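Long-range contacts in reticulocyte binding protein (PDB 3FAW), which is a secreted, cell-wall-anchored pullulanase that probably hydrolyses alpha-1,6-glucosidic linkages in pullulan and related alpha-glucans: residues T279-L284 against F673-A678; T333-S338 against S667-H672; D641-K646 against Y656-H661. All coordinates share one frame; numbering follows the deposited sequence.

In the fold
All three contacts concern the chain that follows the last strand of the catalytic barrel, 614-618. Contacts 1 and 2 tie two successive short helices, 675-679 and 668-671, back to the loops after barrel strands 269-273 and 312-315. Contact 1 is buried and combines a carboxylate at a helix start with tryptophan packing. Contact 2 is partly buried, and backbone carbonyls take its hydrogen bonds while a tyrosine lies over an alanine. Contact 3, also partly buried, is local: it packs the segment leading into strand 647-649 on strand 658-660 of the same small sheet. Neighbours meet directly, Ser280 packing on His672 between contacts 1 and 2, and Ile670 on Ile660 between contacts 2 and 3.

Contact 1: T279-L284 against F673-A678; sequences TSDQSL and FDWAAA
Two carboxylates serve the start of one helix here, one from each segment: Asp281 reaches across to Trp675 while Asp674 caps the helix from its own chain. Trp675 N, in the first turn, points its hydrogen almost straight at Asp281 OD2 (3.1 Å, 164°), meeting that oxygen nearly along its C-O bond. The other oxygen of Asp281 turns back on its own loop. There OD1 accepts from Ser283 N at 3.0 Å, approached from above the carboxylate plane, and closes an Asx turn. With CG anti to the backbone N (chi1 -165°), the Asp281 carboxylate extends toward the helix, and aspartate suits the place because each oxygen serves one backbone N-H. Asp674, the N-cap, accepts from Ala677 N, its short side chain replacing the carbonyl that a first-turn N-H lacks. A water also bridges the segments, accepting from Asp281 N and donating to Phe673 O. Leu284 then brings CD1 to 3.7 Å from Trp675 NE1 and lays CD2 over one face of the indole, whose N-H bonds to Phe278 O, while Asp281 CB sits at the ring edge. This joins the loop after barrel strand 269-273 to helix 675-679. Asp281 OD2 and Asp674 OD1 stand 4.2 Å apart, which would disfavour two charges, but the N-H groups and the helix start may offset this and help to keep both ionised.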
ATOM      1  N   THR A 279     -17.150   9.495   1.636  1.00 13.69           N
ATOM      2  CA  THR A 279     -18.600   9.739   1.658  1.00 13.16           C
ATOM      3  C   THR A 279     -19.271   9.534   3.025  1.00 13.36           C
ATOM      4  O   THR A 279     -20.478   9.312   3.084  1.00 14.72           O
ATOM      5  CB  THR A 279     -19.328   8.848   0.608  1.00 14.23           C
ATOM      6  OG1 THR A 279     -19.126   7.463   0.920  1.00 11.99           O
ATOM      7  CG2 THR A 279     -18.813   9.140  -0.808  1.00  8.74           C
ATOM      8  N   SER A 280     -18.507   9.628   4.117  1.00 12.56           N
ATOM      9  CA  SER A 280     -19.062   9.448   5.468  1.00 12.32           C
ATOM     10  C   SER A 280     -19.504  10.756   6.137  1.00 13.83           C
ATOM     11  O   SER A 280     -20.017  10.733   7.254  1.00 14.01           O
ATOM     12  CB  SER A 280     -18.057   8.736   6.376  1.00 12.54           C
ATOM     13  OG  SER A 280     -16.892   9.519   6.574  1.00  8.18           O
ATOM     14  N   ASP A 281     -19.311  11.885   5.461  1.00 15.35           N
ATOM     15  CA  ASP A 281     -19.722  13.193   5.990  1.00 15.79           C
ATOM     16  C   ASP A 281     -21.235  13.250   6.244  1.00 17.57           C
ATOM     17  O   ASP A 281     -22.036  12.946   5.354  1.00 17.17           O
ATOM     18  CB  ASP A 281     -19.320  14.302   5.011  1.00 15.53           C
ATOM     19  CG  ASP A 281     -19.365  15.700   5.629  1.00 16.43           C
ATOM     20  OD1 ASP A 281     -19.934  15.880   6.725  1.00 18.94           O
ATOM     21  OD2 ASP A 281     -18.821  16.629   5.000  1.00 18.51           O
ATOM     22  N   GLN A 282     -21.608  13.660   7.458  1.00 18.73           N
ATOM     23  CA  GLN A 282     -23.014  13.866   7.839  1.00 19.94           C
ATOM     24  C   GLN A 282     -23.710  14.858   6.903  1.00 20.54           C
ATOM     25  O   GLN A 282     -24.923  14.796   6.717  1.00 18.81           O
ATOM     26  CB  GLN A 282     -23.109  14.392   9.279  1.00 20.50           C
ATOM     27  CG  GLN A 282     -22.634  13.418  10.350  0.50 22.38           C
ATOM     28  CD  GLN A 282     -22.301  14.101  11.670  1.00 23.72           C
ATOM     29  OE1 GLN A 282     -22.843  15.159  11.993  0.50 28.57           O
ATOM     30  NE2 GLN A 282     -21.403  13.494  12.440  0.50 22.57           N
ATOM     31  N   SER A 283     -22.924  15.775   6.337  1.00 21.68           N
ATOM     32  CA  SER A 283     -23.398  16.744   5.348  1.00 21.78           C
ATOM     33  C   SER A 283     -24.085  16.099   4.147  1.00 22.04           C
ATOM     34  O   SER A 283     -24.961  16.708   3.538  1.00 22.01           O
ATOM     35  CB  SER A 283     -22.220  17.593   4.858  1.00 21.85           C
ATOM     36  OG  SER A 283     -22.612  18.481   3.829  0.50 24.75           O
ATOM     37  N   LEU A 284     -23.683  14.874   3.809  1.00 21.80           N
ATOM     38  CA  LEU A 284     -24.227  14.159   2.652  1.00 21.55           C
ATOM     39  C   LEU A 284     -25.555  13.447   2.936  1.00 22.81           C
ATOM     40  O   LEU A 284     -26.181  12.927   2.008  1.00 22.40           O
ATOM     41  CB  LEU A 284     -23.203  13.143   2.121  1.00 21.00           C
ATOM     42  CG  LEU A 284     -21.873  13.703   1.590  1.00 19.18           C
ATOM     43  CD1 LEU A 284     -20.999  12.582   1.048  1.00 14.57           C
ATOM     44  CD2 LEU A 284     -22.097  14.764   0.522  1.00 15.78           C
ATOM     45  N   PHE A 673     -14.087  12.981   4.873  1.00 12.67           N
ATOM     46  CA  PHE A 673     -13.794  14.051   3.936  1.00 12.11           C
ATOM     47  C   PHE A 673     -14.830  15.150   4.195  1.00 11.74           C
ATOM     48  O   PHE A 673     -16.031  14.883   4.205  1.00 10.82           O
ATOM     49  CB  PHE A 673     -13.884  13.519   2.498  1.00 12.73           C
ATOM     50  CG  PHE A 673     -13.447  14.498   1.437  1.00 11.26           C
ATOM     51  CD1 PHE A 673     -12.122  14.553   1.025  1.00 11.51           C
ATOM     52  CD2 PHE A 673     -14.368  15.335   0.823  1.00 12.07           C
ATOM     53  CE1 PHE A 673     -11.721  15.442   0.028  1.00 11.49           C
ATOM     54  CE2 PHE A 673     -13.977  16.229  -0.173  1.00  9.12           C
ATOM     55  CZ  PHE A 673     -12.654  16.284  -0.567  1.00 10.05           C
ATOM     56  N   ASP A 674     -14.350  16.369   4.437  1.00 11.86           N
ATOM     57  CA  ASP A 674     -15.204  17.528   4.719  1.00 12.20           C
ATOM     58  C   ASP A 674     -15.653  18.167   3.407  1.00 12.65           C
ATOM     59  O   ASP A 674     -14.905  18.934   2.799  1.00 13.32           O
ATOM     60  CB  ASP A 674     -14.428  18.535   5.573  1.00 13.19           C
ATOM     61  CG  ASP A 674     -15.294  19.680   6.090  1.00 14.74           C
ATOM     62  OD1 ASP A 674     -16.365  19.981   5.509  1.00 14.01           O
ATOM     63  OD2 ASP A 674     -14.877  20.293   7.092  1.00 17.02           O
ATOM     64  N   TRP A 675     -16.873  17.850   2.973  1.00 12.02           N
ATOM     65  CA  TRP A 675     -17.368  18.312   1.670  1.00 12.69           C
ATOM     66  C   TRP A 675     -17.693  19.803   1.632  1.00 12.68           C
ATOM     67  O   TRP A 675     -17.483  20.461   0.604  1.00 12.47           O
ATOM     68  CB  TRP A 675     -18.570  17.476   1.219  1.00 14.01           C
ATOM     69  CG  TRP A 675     -18.132  16.174   0.673  1.00 14.25           C
ATOM     70  CD1 TRP A 675     -18.120  14.978   1.322  1.00 15.09           C
ATOM     71  CD2 TRP A 675     -17.582  15.937  -0.624  1.00 17.48           C
ATOM     72  NE1 TRP A 675     -17.615  14.003   0.503  1.00 12.40           N
ATOM     73  CE2 TRP A 675     -17.277  14.563  -0.700  1.00 15.58           C
ATOM     74  CE3 TRP A 675     -17.326  16.751  -1.736  1.00 17.78           C
ATOM     75  CZ2 TRP A 675     -16.725  13.984  -1.844  1.00 15.34           C
ATOM     76  CZ3 TRP A 675     -16.778  16.175  -2.871  1.00 16.00           C
ATOM     77  CH2 TRP A 675     -16.482  14.803  -2.914  1.00 15.66           C
ATOM     78  N   ALA A 676     -18.194  20.329   2.747  1.00 11.25           N
ATOM     79  CA  ALA A 676     -18.445  21.767   2.875  1.00 11.70           C
ATOM     80  C   ALA A 676     -17.145  22.554   2.720  1.00 12.20           C
ATOM     81  O   ALA A 676     -17.073  23.507   1.941  1.00 12.99           O
ATOM     82  CB  ALA A 676     -19.095  22.073   4.215  1.00 11.31           C
ATOM     83  N   ALA A 677     -16.120  22.144   3.465  1.00 12.01           N
ATOM     84  CA  ALA A 677     -14.802  22.774   3.391  1.00 11.81           C
ATOM     85  C   ALA A 677     -14.211  22.690   1.981  1.00 11.37           C
ATOM     86  O   ALA A 677     -13.513  23.601   1.542  1.00 11.65           O
ATOM     87  CB  ALA A 677     -13.846  22.131   4.407  1.00 11.39           C
ATOM     88  N   ALA A 678     -14.498  21.591   1.283  1.00 11.93           N
ATOM     89  CA  ALA A 678     -14.008  21.368  -0.071  1.00 10.41           C
ATOM     90  C   ALA A 678     -14.795  22.120  -1.153  1.00 11.36           C
ATOM     91  O   ALA A 678     -14.212  22.535  -2.147  1.00 13.07           O
ATOM     92  CB  ALA A 678     -13.995  19.871  -0.382  1.00 10.34           C
TER
HETATM   93  O   HOH W   1     -17.161  12.377   3.385  1.00 13.92           O

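Contact 2: T333-S338 against S667-H672; sequences TAYTSS and SDAINH
Thr333 meets helix 668-671 through its backbone, its carbonyl O resting 3.4 Å from Ala669 CB; the small methyl lets the loop come close. At Ala334 the carbonyl becomes an acceptor. Ser667 OG donates to Ala334 O at 2.7 Å, in the carbonyl plane and on a lone pair. Chi1 of 66° sets this hydroxyl between its own backbone N and carbonyl carbon, where it can also accept from Ile670 N in a weak capping bond. Ser667 is thus the N-cap of the helix, and serine suits the place because one hydroxyl both caps and donates. Tyr335 follows and lies flat over Ala669, whose CB stands 3.5 Å from the ring centroid and only 3° off the normal, a CH-pi contact made possible by the lack of any longer branch. Ile670 CD1 touches the edge of the same ring, 3.9 Å from Tyr335 CD1. The loop being followed comes after strand 312-315 of the parallel eight-stranded barrel of the alpha-amylase family, so the contact joins it to helix 668-671, which follows the last barrel strand. Thr336 O accepts from Ser667 N at 3.1 Å, the donor tilted out of the carbonyl plane. Thr336 OG1 is hydrogen-bonded to Asn340 ND2; Asn340, with Tyr342 and Asp665, belongs to a calcium site. Ser337 turns from the helix, its side chain packing on Ile660 and its OG bonding to Asn645 O.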
ATOM      1  N   THR A 333     -19.762   9.233  15.648  1.00 18.20           N
ATOM      2  CA  THR A 333     -19.916  10.691  15.633  1.00 19.56           C
ATOM      3  C   THR A 333     -19.072  11.398  16.694  1.00 19.64           C
ATOM      4  O   THR A 333     -18.760  12.583  16.549  1.00 21.14           O
ATOM      5  CB  THR A 333     -21.386  11.074  15.831  1.00 19.58           C
ATOM      6  OG1 THR A 333     -21.847  10.558  17.086  1.00 23.57           O
ATOM      7  CG2 THR A 333     -22.239  10.506  14.705  1.00 19.97           C
ATOM      8  N   ALA A 334     -18.722  10.682  17.760  1.00 18.22           N
ATOM      9  CA  ALA A 334     -17.791  11.199  18.758  1.00 17.91           C
ATOM     10  C   ALA A 334     -16.386  11.254  18.166  1.00 17.67           C
ATOM     11  O   ALA A 334     -16.014  10.403  17.350  1.00 18.52           O
ATOM     12  CB  ALA A 334     -17.805  10.329  20.007  1.00 17.28           C
ATOM     13  N   TYR A 335     -15.616  12.260  18.568  1.00 16.40           N
ATOM     14  CA  TYR A 335     -14.223  12.384  18.140  1.00 15.94           C
ATOM     15  C   TYR A 335     -13.336  11.541  19.052  1.00 16.17           C
ATOM     16  O   TYR A 335     -13.047  11.936  20.185  1.00 13.69           O
ATOM     17  CB  TYR A 335     -13.766  13.844  18.168  1.00 16.11           C
ATOM     18  CG  TYR A 335     -14.362  14.699  17.071  1.00 14.43           C
ATOM     19  CD1 TYR A 335     -13.603  15.086  15.975  1.00 14.63           C
ATOM     20  CD2 TYR A 335     -15.687  15.124  17.135  1.00 17.39           C
ATOM     21  CE1 TYR A 335     -14.144  15.880  14.966  1.00 16.41           C
ATOM     22  CE2 TYR A 335     -16.239  15.917  16.131  1.00 17.04           C
ATOM     23  CZ  TYR A 335     -15.462  16.288  15.052  1.00 14.69           C
ATOM     24  OH  TYR A 335     -16.000  17.067  14.057  1.00 15.51           O
ATOM     25  N   THR A 336     -12.925  10.378  18.548  1.00 16.25           N
ATOM     26  CA  THR A 336     -12.045   9.459  19.275  1.00 16.55           C
ATOM     27  C   THR A 336     -10.952   8.941  18.343  1.00 16.69           C
ATOM     28  O   THR A 336     -11.113   8.950  17.123  1.00 18.59           O
ATOM     29  CB  THR A 336     -12.823   8.251  19.843  1.00 16.76           C
ATOM     30  OG1 THR A 336     -13.463   7.540  18.774  1.00 17.70           O
ATOM     31  CG2 THR A 336     -13.871   8.703  20.850  1.00 16.14           C
ATOM     32  N   SER A 337      -9.845   8.486  18.921  1.00 16.52           N
ATOM     33  CA  SER A 337      -8.719   7.980  18.136  1.00 17.47           C
ATOM     34  C   SER A 337      -8.465   6.482  18.350  1.00 17.82           C
ATOM     35  O   SER A 337      -7.443   5.952  17.916  1.00 17.05           O
ATOM     36  CB  SER A 337      -7.461   8.787  18.459  1.00 17.12           C
ATOM     37  OG  SER A 337      -7.154   8.720  19.838  1.00 16.63           O
ATOM     38  N   SER A 338      -9.404   5.808  19.007  1.00 18.12           N
ATOM     39  CA  SER A 338      -9.282   4.383  19.300  1.00 18.52           C
ATOM     40  C   SER A 338     -10.657   3.747  19.456  1.00 17.92           C
ATOM     41  O   SER A 338     -11.638   4.434  19.741  1.00 16.99           O
ATOM     42  CB  SER A 338      -8.484   4.171  20.594  1.00 19.39           C
ATOM     43  OG  SER A 338      -7.105   4.442  20.398  1.00 25.17           O
ATOM     44  N   SER A 667     -12.526   7.676  14.672  1.00 12.93           N
ATOM     45  CA  SER A 667     -13.932   7.743  14.281  1.00 12.31           C
ATOM     46  C   SER A 667     -14.131   8.384  12.913  1.00 11.64           C
ATOM     47  O   SER A 667     -13.208   8.975  12.344  1.00 10.49           O
ATOM     48  CB  SER A 667     -14.724   8.539  15.315  1.00 12.95           C
ATOM     49  OG  SER A 667     -14.307   9.894  15.326  1.00 12.68           O
ATOM     50  N   ASP A 668     -15.353   8.268  12.400  1.00 10.59           N
ATOM     51  CA  ASP A 668     -15.757   8.989  11.194  1.00 11.64           C
ATOM     52  C   ASP A 668     -15.679  10.497  11.387  1.00 12.62           C
ATOM     53  O   ASP A 668     -15.394  11.223  10.436  1.00 12.97           O
ATOM     54  CB  ASP A 668     -17.175   8.603  10.778  1.00 11.46           C
ATOM     55  CG  ASP A 668     -17.259   7.189  10.248  1.00 12.80           C
ATOM     56  OD1 ASP A 668     -16.399   6.805   9.429  1.00 13.46           O
ATOM     57  OD2 ASP A 668     -18.185   6.463  10.655  1.00 10.50           O
ATOM     58  N   ALA A 669     -15.932  10.963  12.611  1.00 12.93           N
ATOM     59  CA  ALA A 669     -15.785  12.387  12.952  1.00 13.09           C
ATOM     60  C   ALA A 669     -14.376  12.897  12.620  1.00 14.36           C
ATOM     61  O   ALA A 669     -14.211  13.999  12.092  1.00 15.67           O
ATOM     62  CB  ALA A 669     -16.091  12.608  14.425  1.00 13.04           C
ATOM     63  N   ILE A 670     -13.368  12.083  12.934  1.00 13.77           N
ATOM     64  CA  ILE A 670     -11.978  12.392  12.611  1.00 12.84           C
ATOM     65  C   ILE A 670     -11.677  12.182  11.127  1.00 12.57           C
ATOM     66  O   ILE A 670     -11.038  13.023  10.498  1.00 12.96           O
ATOM     67  CB  ILE A 670     -11.001  11.510  13.435  1.00 12.96           C
ATOM     68  CG1 ILE A 670     -10.973  11.959  14.899  1.00 12.56           C
ATOM     69  CG2 ILE A 670      -9.592  11.556  12.838  1.00 11.12           C
ATOM     70  CD1 ILE A 670     -10.258  13.284  15.123  1.00 16.72           C
ATOM     71  N   ASN A 671     -12.151  11.063  10.579  1.00 11.82           N
ATOM     72  CA  ASN A 671     -11.677  10.558   9.284  1.00 12.48           C
ATOM     73  C   ASN A 671     -12.446  11.006   8.036  1.00 12.83           C
ATOM     74  O   ASN A 671     -11.981  10.771   6.919  1.00 13.50           O
ATOM     75  CB  ASN A 671     -11.626   9.021   9.314  1.00 11.60           C
ATOM     76  CG  ASN A 671     -10.363   8.487   9.961  1.00 10.48           C
ATOM     77  OD1 ASN A 671      -9.219   8.994   9.526  1.00 10.03           O
ATOM     78  ND2 ASN A 671     -10.417   7.627  10.839  1.00  6.76           N
ATOM     79  N   HIS A 672     -13.602  11.644   8.204  1.00 13.36           N
ATOM     80  CA  HIS A 672     -14.444  11.981   7.051  1.00 14.11           C
ATOM     81  C   HIS A 672     -13.846  13.089   6.176  1.00 14.00           C
ATOM     82  O   HIS A 672     -13.178  14.000   6.667  1.00 14.36           O
ATOM     83  CB  HIS A 672     -15.882  12.342   7.479  1.00 14.58           C
ATOM     84  CG  HIS A 672     -16.018  13.686   8.130  1.00 11.56           C
ATOM     85  ND1 HIS A 672     -16.370  14.819   7.430  1.00 14.68           N
ATOM     86  CD2 HIS A 672     -15.872  14.074   9.420  1.00 12.17           C
ATOM     87  CE1 HIS A 672     -16.420  15.849   8.257  1.00 13.20           C
ATOM     88  NE2 HIS A 672     -16.123  15.424   9.471  1.00 12.67           N
TER

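Contact 3: D641-K646 against Y656-H661; sequences DKLPNK and YPYFIH
Pro644 lays its CG over one face of the Tyr658 ring, 4.0 Å from the centroid and shifted toward the CG and CD1 rim, in a CH-pi contact with the two side chains crossing at about a right angle. A stiff proline ring can lie on an aromatic face; CG does most of the touching, and CD, next to the ring nitrogen, comes near Tyr658 CE1. One residue earlier, Leu643 comes at the phenol end, where its CD2 approaches Tyr658 OH to 3.6 Å; that hydroxyl accepts a hydrogen bond from Val638 N. With CG anti to its carbonyl carbon (chi1 -66°), the Tyr658 ring projects from the strand toward Pro644.

Farther along, the backbone takes over. Lys646 O accepts from His661 N at 3.0 Å, and Ile660 CA adds a longer C-H...O approach to the same oxygen. The carbonyl also lies against the His661 imidazole: Lys646 O stands 3.1 Å above its plane, away from its centre and near ND1 and CE1. His661 ND1 is as near to this oxygen but at a poor angle for a bond, and makes a weak one to Thr648 OG1 instead. Ile660, whose branched apolar side chain suits a buried strand, has CD1 3.8 Å from Asn645 O. The lysine's own long chain leads away, its NZ forming a long, weak ion pair with Asp662.

Residues 643-646 run 27° from the direction of 658-661. Lys646 then adopts left-handed helical angles (phi 57°), and the next residues, strand 647-649, pair antiparallel with strand 658-660, as in a two-stranded beta hairpin.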
ATOM      1  N   ASP A 641      -0.265  11.125  31.514  1.00 42.86           N
ATOM      2  CA  ASP A 641      -0.924   9.859  31.840  1.00 43.45           C
ATOM      3  C   ASP A 641      -2.230   9.665  31.064  1.00 43.72           C
ATOM      4  O   ASP A 641      -2.567   8.543  30.681  1.00 44.65           O
ATOM      5  CB  ASP A 641      -1.212   9.779  33.345  1.00 43.82           C
ATOM      6  CG  ASP A 641       0.048   9.883  34.194  1.00 46.11           C
ATOM      7  OD1 ASP A 641       0.985  10.614  33.800  1.00 47.72           O
ATOM      8  OD2 ASP A 641       0.097   9.240  35.264  1.00 48.40           O
ATOM      9  N   LYS A 642      -2.955  10.760  30.832  1.00 43.29           N
ATOM     10  CA  LYS A 642      -4.281  10.706  30.209  1.00 42.85           C
ATOM     11  C   LYS A 642      -4.277  11.176  28.749  1.00 41.85           C
ATOM     12  O   LYS A 642      -5.316  11.579  28.220  1.00 42.07           O
ATOM     13  CB  LYS A 642      -5.269  11.550  31.024  1.00 43.03           C
ATOM     14  CG  LYS A 642      -5.273  11.227  32.519  1.00 44.25           C
ATOM     15  CD  LYS A 642      -6.390  11.945  33.265  1.00 45.09           C
ATOM     16  CE  LYS A 642      -6.165  13.449  33.309  1.00 47.06           C
ATOM     17  NZ  LYS A 642      -7.098  14.124  34.254  1.00 48.20           N
ATOM     18  N   LEU A 643      -3.117  11.110  28.096  1.00 40.26           N
ATOM     19  CA  LEU A 643      -2.986  11.553  26.705  1.00 39.58           C
ATOM     20  C   LEU A 643      -3.889  10.760  25.763  1.00 38.42           C
ATOM     21  O   LEU A 643      -4.059   9.550  25.935  1.00 38.62           O
ATOM     22  CB  LEU A 643      -1.537  11.424  26.223  1.00 39.63           C
ATOM     23  CG  LEU A 643      -0.540  12.437  26.782  1.00 40.75           C
ATOM     24  CD1 LEU A 643       0.890  12.018  26.461  1.00 40.06           C
ATOM     25  CD2 LEU A 643      -0.827  13.834  26.246  1.00 41.81           C
ATOM     26  N   PRO A 644      -4.465  11.439  24.754  1.00 36.74           N
ATOM     27  CA  PRO A 644      -5.255  10.736  23.748  1.00 35.53           C
ATOM     28  C   PRO A 644      -4.353   9.925  22.828  1.00 33.98           C
ATOM     29  O   PRO A 644      -3.205  10.310  22.588  1.00 34.08           O
ATOM     30  CB  PRO A 644      -5.945  11.870  22.983  1.00 35.58           C
ATOM     31  CG  PRO A 644      -5.065  13.040  23.162  1.00 35.60           C
ATOM     32  CD  PRO A 644      -4.399  12.888  24.494  1.00 36.52           C
ATOM     33  N   ASN A 645      -4.872   8.811  22.323  1.00 31.89           N
ATOM     34  CA  ASN A 645      -4.077   7.899  21.508  1.00 30.92           C
ATOM     35  C   ASN A 645      -3.691   8.518  20.164  1.00 28.12           C
ATOM     36  O   ASN A 645      -4.528   9.122  19.491  1.00 27.96           O
ATOM     37  CB  ASN A 645      -4.844   6.593  21.277  1.00 31.55           C
ATOM     38  CG  ASN A 645      -3.990   5.520  20.628  1.00 33.34           C
ATOM     39  OD1 ASN A 645      -2.845   5.292  21.029  1.00 33.17           O
ATOM     40  ND2 ASN A 645      -4.545   4.851  19.620  1.00 34.58           N
ATOM     41  N   LYS A 646      -2.416   8.375  19.796  1.00 24.95           N
ATOM     42  CA  LYS A 646      -1.918   8.770  18.472  1.00 22.91           C
ATOM     43  C   LYS A 646      -2.180  10.240  18.135  1.00 20.84           C
ATOM     44  O   LYS A 646      -2.450  10.583  16.978  1.00 18.85           O
ATOM     45  CB  LYS A 646      -2.522   7.863  17.390  1.00 23.93           C
ATOM     46  CG  LYS A 646      -2.219   6.371  17.566  1.00 24.64           C
ATOM     47  CD  LYS A 646      -0.726   6.075  17.482  1.00 27.35           C
ATOM     48  CE  LYS A 646      -0.451   4.576  17.473  1.00 29.29           C
ATOM     49  NZ  LYS A 646       1.006   4.289  17.387  1.00 28.65           N
ATOM     50  N   TYR A 656      -9.185  22.744  22.016  1.00 17.90           N
ATOM     51  CA  TYR A 656      -8.939  21.516  21.239  1.00 18.08           C
ATOM     52  C   TYR A 656      -7.546  21.492  20.597  1.00 16.99           C
ATOM     53  O   TYR A 656      -7.426  21.613  19.377  1.00 16.79           O
ATOM     54  CB  TYR A 656     -10.010  21.316  20.162  1.00 19.06           C
ATOM     55  CG  TYR A 656     -11.434  21.280  20.670  1.00 20.08           C
ATOM     56  CD1 TYR A 656     -11.859  20.287  21.549  1.00 19.20           C
ATOM     57  CD2 TYR A 656     -12.364  22.228  20.250  1.00 21.41           C
ATOM     58  CE1 TYR A 656     -13.171  20.247  22.001  1.00 20.62           C
ATOM     59  CE2 TYR A 656     -13.676  22.197  20.699  1.00 20.63           C
ATOM     60  CZ  TYR A 656     -14.074  21.206  21.572  1.00 21.21           C
ATOM     61  OH  TYR A 656     -15.375  21.172  22.018  1.00 24.29           O
ATOM     62  N   PRO A 657      -6.487  21.327  21.415  1.00 16.29           N
ATOM     63  CA  PRO A 657      -5.109  21.428  20.926  1.00 15.81           C
ATOM     64  C   PRO A 657      -4.512  20.153  20.310  1.00 15.98           C
ATOM     65  O   PRO A 657      -3.418  20.216  19.740  1.00 16.60           O
ATOM     66  CB  PRO A 657      -4.337  21.802  22.191  1.00 15.56           C
ATOM     67  CG  PRO A 657      -5.074  21.111  23.284  1.00 15.16           C
ATOM     68  CD  PRO A 657      -6.526  21.050  22.864  1.00 15.76           C
ATOM     69  N   TYR A 658      -5.210  19.022  20.421  1.00 15.70           N
ATOM     70  CA  TYR A 658      -4.691  17.734  19.942  1.00 15.26           C
ATOM     71  C   TYR A 658      -5.149  17.411  18.516  1.00 14.78           C
ATOM     72  O   TYR A 658      -6.320  17.568  18.179  1.00 13.80           O
ATOM     73  CB  TYR A 658      -5.092  16.603  20.895  1.00 15.69           C
ATOM     74  CG  TYR A 658      -4.447  16.701  22.264  1.00 13.57           C
ATOM     75  CD1 TYR A 658      -3.139  16.273  22.471  1.00 13.15           C
ATOM     76  CD2 TYR A 658      -5.147  17.218  23.352  1.00 15.70           C
ATOM     77  CE1 TYR A 658      -2.543  16.356  23.732  1.00 14.57           C
ATOM     78  CE2 TYR A 658      -4.563  17.308  24.613  1.00 12.79           C
ATOM     79  CZ  TYR A 658      -3.260  16.874  24.796  1.00 15.14           C
ATOM     80  OH  TYR A 658      -2.672  16.963  26.040  1.00 18.80           O
ATOM     81  N   PHE A 659      -4.199  16.965  17.694  1.00 15.48           N
ATOM     82  CA  PHE A 659      -4.443  16.579  16.304  1.00 15.39           C
ATOM     83  C   PHE A 659      -3.933  15.148  16.096  1.00 15.62           C
ATOM     84  O   PHE A 659      -2.860  14.790  16.578  1.00 15.85           O
ATOM     85  CB  PHE A 659      -3.715  17.528  15.341  1.00 15.29           C
ATOM     86  CG  PHE A 659      -4.158  18.974  15.436  1.00 15.44           C
ATOM     87  CD1 PHE A 659      -4.893  19.557  14.416  1.00 15.71           C
ATOM     88  CD2 PHE A 659      -3.817  19.754  16.535  1.00 13.47           C
ATOM     89  CE1 PHE A 659      -5.289  20.888  14.492  1.00 18.29           C
ATOM     90  CE2 PHE A 659      -4.211  21.082  16.623  1.00 15.72           C
ATOM     91  CZ  PHE A 659      -4.951  21.651  15.601  1.00 15.71           C
ATOM     92  N   ILE A 660      -4.696  14.338  15.367  1.00 16.29           N
ATOM     93  CA  ILE A 660      -4.374  12.917  15.206  1.00 15.34           C
ATOM     94  C   ILE A 660      -3.393  12.682  14.058  1.00 14.41           C
ATOM     95  O   ILE A 660      -3.646  13.084  12.921  1.00 12.44           O
ATOM     96  CB  ILE A 660      -5.648  12.070  14.983  1.00 15.81           C
ATOM     97  CG1 ILE A 660      -6.640  12.265  16.143  1.00 15.57           C
ATOM     98  CG2 ILE A 660      -5.294  10.596  14.827  1.00 15.13           C
ATOM     99  CD1 ILE A 660      -6.061  12.011  17.532  1.00 12.02           C
ATOM    100  N   HIS A 661      -2.276  12.025  14.373  1.00 13.99           N
ATOM    101  CA  HIS A 661      -1.240  11.702  13.388  1.00 14.42           C
ATOM    102  C   HIS A 661      -1.291  10.242  12.923  1.00 14.61           C
ATOM    103  O   HIS A 661      -0.522   9.845  12.052  1.00 13.64           O
ATOM    104  CB  HIS A 661       0.157  12.023  13.938  1.00 14.82           C
ATOM    105  CG  HIS A 661       0.528  11.238  15.157  1.00 15.41           C
ATOM    106  ND1 HIS A 661       0.378  11.736  16.435  1.00 15.76           N
ATOM    107  CD2 HIS A 661       1.048   9.995  15.294  1.00 13.71           C
ATOM    108  CE1 HIS A 661       0.785  10.830  17.306  1.00 13.79           C
ATOM    109  NE2 HIS A 661       1.194   9.765  16.641  1.00 12.12           N
TER